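Local coordinates for colicin-M immunity protein (Escherichia coli, PDB 2XGL) that protects a cell that makes colicin M against that toxin, and is represented here by its periplasmic domain, at residues Pro7-Val12 against Lys62-Pro67; Pro44-Glu49 against Val66-Glu71. All blocks are in the same frame, centred on the assembly; numbering follows the deposited sequence.

Contact 1 (Pro7-Val12 against Lys62-Pro67)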
loop_
_atom_site.group_PDB
_atom_site.type_symbol
_atom_site.label_atom_id
_atom_site.label_comp_id
_atom_site.label_asym_id
_atom_site.label_seq_id
_atom_site.Cartn_x
_atom_site.Cartn_y
_atom_site.Cartn_z
ATOM N N PRO A 7 -5.026 -11.793 8.755
ATOM C CA PRO A 7 -5.565 -12.830 7.872
ATOM C C PRO A 7 -4.627 -13.180 6.738
ATOM O O PRO A 7 -3.700 -12.423 6.464
ATOM C CB PRO A 7 -6.809 -12.162 7.289
ATOM C CG PRO A 7 -6.453 -10.728 7.264
ATOM C CD PRO A 7 -5.698 -10.502 8.534
ATOM N N ALA A 8 -4.904 -14.305 6.073
ATOM C CA ALA A 8 -4.180 -14.705 4.871
ATOM C C ALA A 8 -4.608 -13.815 3.710
ATOM O O ALA A 8 -5.776 -13.471 3.606
ATOM C CB ALA A 8 -4.450 -16.172 4.549
ATOM N N CYS A 9 -3.672 -13.458 2.836
ATOM C CA CYS A 9 -3.939 -12.548 1.721
ATOM C C CYS A 9 -5.118 -12.977 0.841
ATOM O O CYS A 9 -5.814 -12.131 0.302
ATOM C CB CYS A 9 -2.677 -12.363 0.865
ATOM S SG CYS A 9 -1.294 -11.441 1.684
ATOM N N TYR A 10 -5.355 -14.274 0.694
ATOM C CA TYR A 10 -6.511 -14.733 -0.072
ATOM C C TYR A 10 -7.835 -14.443 0.618
ATOM O O TYR A 10 -8.889 -14.546 -0.006
ATOM C CB TYR A 10 -6.400 -16.214 -0.449
ATOM C CG TYR A 10 -6.690 -17.213 0.640
ATOM C CD1 TYR A 10 -7.904 -17.881 0.695
ATOM C CD2 TYR A 10 -5.750 -17.524 1.592
ATOM C CE1 TYR A 10 -8.170 -18.826 1.688
ATOM C CE2 TYR A 10 -6.005 -18.464 2.582
ATOM C CZ TYR A 10 -7.217 -19.108 2.626
ATOM O OH TYR A 10 -7.494 -20.038 3.600
ATOM N N GLN A 11 -7.791 -14.073 1.889
ATOM C CA GLN A 11 -8.990 -13.656 2.591
ATOM C C GLN A 11 -9.258 -12.166 2.424
ATOM O O GLN A 11 -10.356 -11.704 2.709
ATOM C CB GLN A 11 -8.891 -13.996 4.076
ATOM C CG GLN A 11 -8.676 -15.449 4.358
ATOM C CD GLN A 11 -8.666 -15.728 5.834
ATOM O OE1 GLN A 11 -7.622 -15.967 6.417
ATOM N NE2 GLN A 11 -9.825 -15.662 6.454
ATOM N N VAL A 12 -8.255 -11.423 1.965
ATOM C CA VAL A 12 -8.333 -9.969 1.911
ATOM C C VAL A 12 -8.804 -9.523 0.540
ATOM O O VAL A 12 -8.184 -9.856 -0.457
ATOM C CB VAL A 12 -6.973 -9.340 2.220
ATOM C CG1 VAL A 12 -7.028 -7.826 2.081
ATOM C CG2 VAL A 12 -6.537 -9.739 3.618
ATOM N N LYS A 62 1.763 -14.666 0.463
ATOM C CA LYS A 62 2.064 -14.008 1.737
ATOM C C LYS A 62 2.013 -12.488 1.652
ATOM O O LYS A 62 1.848 -11.815 2.667
ATOM C CB LYS A 62 3.424 -14.465 2.271
ATOM C CG LYS A 62 3.527 -15.969 2.555
ATOM C CD LYS A 62 2.535 -16.419 3.616
ATOM C CE LYS A 62 2.747 -17.853 4.061
ATOM N NZ LYS A 62 2.282 -18.877 3.062
ATOM N N THR A 63 2.134 -11.949 0.442
ATOM C CA THR A 63 2.135 -10.500 0.238
ATOM C C THR A 63 1.236 -10.141 -0.930
ATOM O O THR A 63 1.250 -10.838 -1.937
ATOM C CB THR A 63 3.556 -9.987 -0.087
ATOM O OG1 THR A 63 4.076 -10.734 -1.192
ATOM C CG2 THR A 63 4.502 -10.137 1.112
ATOM N N LEU A 64 0.438 -9.085 -0.764
ATOM C CA LEU A 64 -0.322 -8.460 -1.851
ATOM C C LEU A 64 0.356 -7.165 -2.307
ATOM O O LEU A 64 0.657 -6.307 -1.497
ATOM C CB LEU A 64 -1.721 -8.068 -1.410
ATOM C CG LEU A 64 -2.840 -9.080 -1.361
ATOM C CD1 LEU A 64 -4.055 -8.389 -0.778
ATOM C CD2 LEU A 64 -3.141 -9.634 -2.739
ATOM N N LEU A 65 0.551 -7.013 -3.607
ATOM C CA LEU A 65 1.168 -5.828 -4.154
ATOM C C LEU A 65 0.044 -4.850 -4.458
ATOM O O LEU A 65 -0.892 -5.164 -5.194
ATOM C CB LEU A 65 1.978 -6.176 -5.406
ATOM C CG LEU A 65 2.816 -5.062 -6.030
ATOM C CD1 LEU A 65 3.928 -4.649 -5.070
ATOM C CD2 LEU A 65 3.415 -5.472 -7.389
ATOM N N VAL A 66 0.116 -3.675 -3.844
ATOM C CA VAL A 66 -0.916 -2.658 -3.976
ATOM C C VAL A 66 -0.288 -1.402 -4.539
ATOM O O VAL A 66 0.285 -0.635 -3.781
ATOM C CB VAL A 66 -1.556 -2.360 -2.617
ATOM C CG1 VAL A 66 -2.589 -1.241 -2.738
ATOM C CG2 VAL A 66 -2.188 -3.652 -2.047
ATOM N N PRO A 67 -0.373 -1.202 -5.872
ATOM C CA PRO A 67 0.180 -0.035 -6.557
ATOM C C PRO A 67 -0.721 1.211 -6.538
ATOM O O PRO A 67 -1.943 1.113 -6.675
ATOM C CB PRO A 67 0.341 -0.514 -8.008
ATOM C CG PRO A 67 -0.273 -1.849 -8.089
ATOM C CD PRO A 67 -1.001 -2.121 -6.835
#
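Cys-9, at the start of a short 3-10 turn, comes closest to the backbone of Lys-62, their CA atoms 6.2 Å apart, and no hydrogen bond links the turn to segment 62-67. The turn is closed by its own backbone bonds, Gln-11 N to Ala-8 O and Val-12 N to Cys-9 O, and Cys-9 and Val-12 both point their CB atoms toward the strand. With SG anti to its own carbonyl carbon (chi1 -68°), Cys-9 lays its sulfur against the backbone at Lys-62, SG standing 3.3 Å from Lys-62 O. Its CB meets CG of Leu-64 at 4.0 Å. Leu-64 also sends CD1 to CG1 of Val-12, 4.2 Å away, the two branched side chains crossing at a slant. Small, apolar Cys-9 fits this buried place, where its SG forms the disulfide with Cys-85, and the branched Val-12 and Leu-64 complete an apolar patch without needing polar partners. Lys-62 points its CB away from the turn, and its NZ makes a salt bridge with Asp-60. Ala-17 of helix 14-29 touches both Val-12 and Leu-64, while Leu-64 pairs through its backbone with Tyr-83 of strand 76-84, so the contact joins the loop before the helix to the sheet.

Contact 2 (Pro44-Glu49 against Val66-Glu71). With CD (cadmium ion), chain F; CD (cadmium ion), chain G.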
loop_
_atom_site.group_PDB
_atom_site.type_symbol
_atom_site.label_atom_id
_atom_site.label_comp_id
_atom_site.label_asym_id
_atom_site.label_seq_id
_atom_site.Cartn_x
_atom_site.Cartn_y
_atom_site.Cartn_z
ATOM N N PRO A 44 -1.226 13.613 0.135
ATOM C CA PRO A 44 -1.421 13.592 -1.304
ATOM C C PRO A 44 -2.781 13.022 -1.665
ATOM O O PRO A 44 -3.411 12.383 -0.834
ATOM C CB PRO A 44 -0.312 12.645 -1.804
ATOM C CG PRO A 44 0.413 12.154 -0.595
ATOM C CD PRO A 44 -0.411 12.480 0.594
ATOM N N LYS A 45 -3.224 13.270 -2.896
ATOM C CA LYS A 45 -4.349 12.541 -3.468
ATOM C C LYS A 45 -3.858 11.195 -4.020
ATOM O O LYS A 45 -2.795 11.119 -4.649
ATOM C CB LYS A 45 -5.010 13.341 -4.583
ATOM C CG LYS A 45 -6.085 12.557 -5.335
ATOM C CD LYS A 45 -6.557 13.286 -6.579
ATOM C CE LYS A 45 -7.606 12.470 -7.343
ATOM N NZ LYS A 45 -8.764 12.075 -6.478
ATOM N N ILE A 46 -4.641 10.145 -3.797
ATOM C CA ILE A 46 -4.222 8.792 -4.142
ATOM C C ILE A 46 -5.123 8.189 -5.209
ATOM O O ILE A 46 -6.335 8.290 -5.112
ATOM C CB ILE A 46 -4.191 7.914 -2.888
ATOM C CG1 ILE A 46 -3.166 8.489 -1.908
ATOM C CG2 ILE A 46 -3.857 6.485 -3.236
ATOM C CD1 ILE A 46 -3.007 7.708 -0.676
ATOM N N THR A 47 -4.526 7.612 -6.252
ATOM C CA THR A 47 -5.293 6.879 -7.253
ATOM C C THR A 47 -4.708 5.482 -7.417
ATOM O O THR A 47 -3.513 5.326 -7.581
ATOM C CB THR A 47 -5.403 7.639 -8.614
ATOM O OG1 THR A 47 -4.227 7.440 -9.409
ATOM C CG2 THR A 47 -5.623 9.138 -8.393
ATOM N N TRP A 48 -5.576 4.475 -7.352
ATOM C CA TRP A 48 -5.179 3.074 -7.311
ATOM C C TRP A 48 -5.019 2.474 -8.694
ATOM O O TRP A 48 -5.629 2.938 -9.657
ATOM C CB TRP A 48 -6.237 2.259 -6.564
ATOM C CG TRP A 48 -6.545 2.774 -5.202
ATOM C CD1 TRP A 48 -7.662 3.444 -4.816
ATOM C CD2 TRP A 48 -5.718 2.670 -4.041
ATOM N NE1 TRP A 48 -7.591 3.755 -3.480
ATOM C CE2 TRP A 48 -6.409 3.292 -2.981
ATOM C CE3 TRP A 48 -4.464 2.104 -3.792
ATOM C CZ2 TRP A 48 -5.888 3.374 -1.702
ATOM C CZ3 TRP A 48 -3.950 2.175 -2.513
ATOM C CH2 TRP A 48 -4.659 2.804 -1.483
ATOM N N GLU A 49 -4.199 1.428 -8.770
ATOM C CA GLU A 49 -4.028 0.619 -9.974
ATOM C C GLU A 49 -4.586 -0.770 -9.687
ATOM O O GLU A 49 -4.980 -1.075 -8.564
ATOM C CB GLU A 49 -2.549 0.498 -10.324
ATOM C CG GLU A 49 -1.806 1.822 -10.516
ATOM C CD GLU A 49 -1.716 2.258 -11.955
ATOM O OE1 GLU A 49 -2.215 1.528 -12.841
ATOM O OE2 GLU A 49 -1.136 3.340 -12.198
ATOM N N VAL A 66 0.116 -3.675 -3.844
ATOM C CA VAL A 66 -0.916 -2.658 -3.976
ATOM C C VAL A 66 -0.288 -1.402 -4.539
ATOM O O VAL A 66 0.285 -0.635 -3.781
ATOM C CB VAL A 66 -1.556 -2.360 -2.617
ATOM C CG1 VAL A 66 -2.589 -1.241 -2.738
ATOM C CG2 VAL A 66 -2.188 -3.652 -2.047
ATOM N N PRO A 67 -0.373 -1.202 -5.872
ATOM C CA PRO A 67 0.180 -0.035 -6.557
ATOM C C PRO A 67 -0.721 1.211 -6.538
ATOM O O PRO A 67 -1.943 1.113 -6.675
ATOM C CB PRO A 67 0.341 -0.514 -8.008
ATOM C CG PRO A 67 -0.273 -1.849 -8.089
ATOM C CD PRO A 67 -1.001 -2.121 -6.835
ATOM N N PHE A 68 -0.099 2.380 -6.402
ATOM C CA PHE A 68 -0.835 3.644 -6.412
ATOM C C PHE A 68 0.045 4.832 -6.755
ATOM O O PHE A 68 1.255 4.811 -6.531
ATOM C CB PHE A 68 -1.504 3.888 -5.059
ATOM C CG PHE A 68 -0.554 3.973 -3.907
ATOM C CD1 PHE A 68 -0.132 5.199 -3.431
ATOM C CD2 PHE A 68 -0.100 2.827 -3.274
ATOM C CE1 PHE A 68 0.736 5.295 -2.350
ATOM C CE2 PHE A 68 0.776 2.915 -2.184
ATOM C CZ PHE A 68 1.189 4.160 -1.727
ATOM N N LYS A 69 -0.572 5.865 -7.319
ATOM C CA LYS A 69 0.087 7.148 -7.480
ATOM C C LYS A 69 -0.327 8.028 -6.321
ATOM O O LYS A 69 -1.466 7.974 -5.875
ATOM C CB LYS A 69 -0.339 7.834 -8.769
ATOM C CG LYS A 69 -0.092 7.064 -10.052
ATOM C CD LYS A 69 -0.764 7.806 -11.223
ATOM C CE LYS A 69 -1.129 6.874 -12.363
ATOM N NZ LYS A 69 -2.101 7.510 -13.290
ATOM N N ALA A 70 0.608 8.822 -5.824
ATOM C CA ALA A 70 0.291 9.849 -4.856
ATOM C C ALA A 70 0.656 11.148 -5.526
ATOM O O ALA A 70 1.753 11.292 -6.037
ATOM C CB ALA A 70 1.080 9.662 -3.565
ATOM N N GLU A 71 -0.280 12.085 -5.545
ATOM C CA GLU A 71 -0.026 13.382 -6.128
ATOM C C GLU A 71 -0.224 14.515 -5.117
ATOM O O GLU A 71 -1.176 14.530 -4.359
ATOM C CB GLU A 71 -0.924 13.608 -7.335
ATOM C CG GLU A 71 -0.525 14.847 -8.114
ATOM C CD GLU A 71 -1.272 15.012 -9.405
ATOM O OE1 GLU A 71 -2.255 14.269 -9.635
ATOM O OE2 GLU A 71 -0.868 15.905 -10.186
HETATM CD CD CD F . 1.259 3.240 -12.742
HETATM CD CD CD G . -2.132 16.343 -11.934
#
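Trp-48 and Phe-68 sit opposite each other in the register as a non-hydrogen-bonded pair of two antiparallel strands, their side chains running alongside one another in the same direction. Their rings are oblique, planes at 63°, with Trp-48 CE3 3.7 Å from Phe-68 CB. Here the packing is tight: CZ3 of Trp-48 also reaches CG1 of Val-66 at 3.7 Å, Ile-46 sets CG2 above one face of the indole, near its rim, and the same methyl lies 3.9 Å from CD1 of Phe-68. Farther along, small Ala-70 leaves room for the Pro-44 ring, CB to CB 3.7 Å. Tyr-25 of helix 14-29 covers Phe-68, Ala-70 and Pro-44, and Leu-39 the last two, whereas Trp-48 lies toward Arg-18 and Lys-22.

The other face, with Lys-45, Thr-47, Lys-69 and Glu-71, is polar and looser. Glu-49, bent at chi2 (-96°), passes Pro-67 and binds a cadmium ion through OE2 at 2.5 Å, a site that Met-78 also joins; Glu-71 extends to a second cadmium ion, its OE2 2.2 Å away. Lys-69 passes CE 3.5 Å from Glu-49 OE2, with NZ 4.4 Å from that oxygen and not bonded.

Paired backbone bonds join Lys-45 with Glu-71 and Thr-47 with Lys-69, and Glu-49 N adds one to Pro-67 O: an antiparallel ladder placing edge strand 45-48 on the four-stranded sheet of this YebF-like domain.

Overall arrangement
Strand 64-71 serves both contacts, which share Val-66 and Pro-67 but lie about 18 Å apart between centres, on opposite sides of the middle of the chain. Contact 1 is small and buried, and rests on a disulfide sulfur lying against backbone and on a few apolar contacts, with no hydrogen bond between its segments. Contact 2 covers about three times the area and is held first by its backbone ladder; one of its faces is apolar, the other carries charges and cadmium ligands. Helix 14-29 reaches both contacts, covering the strand near its start and near its end.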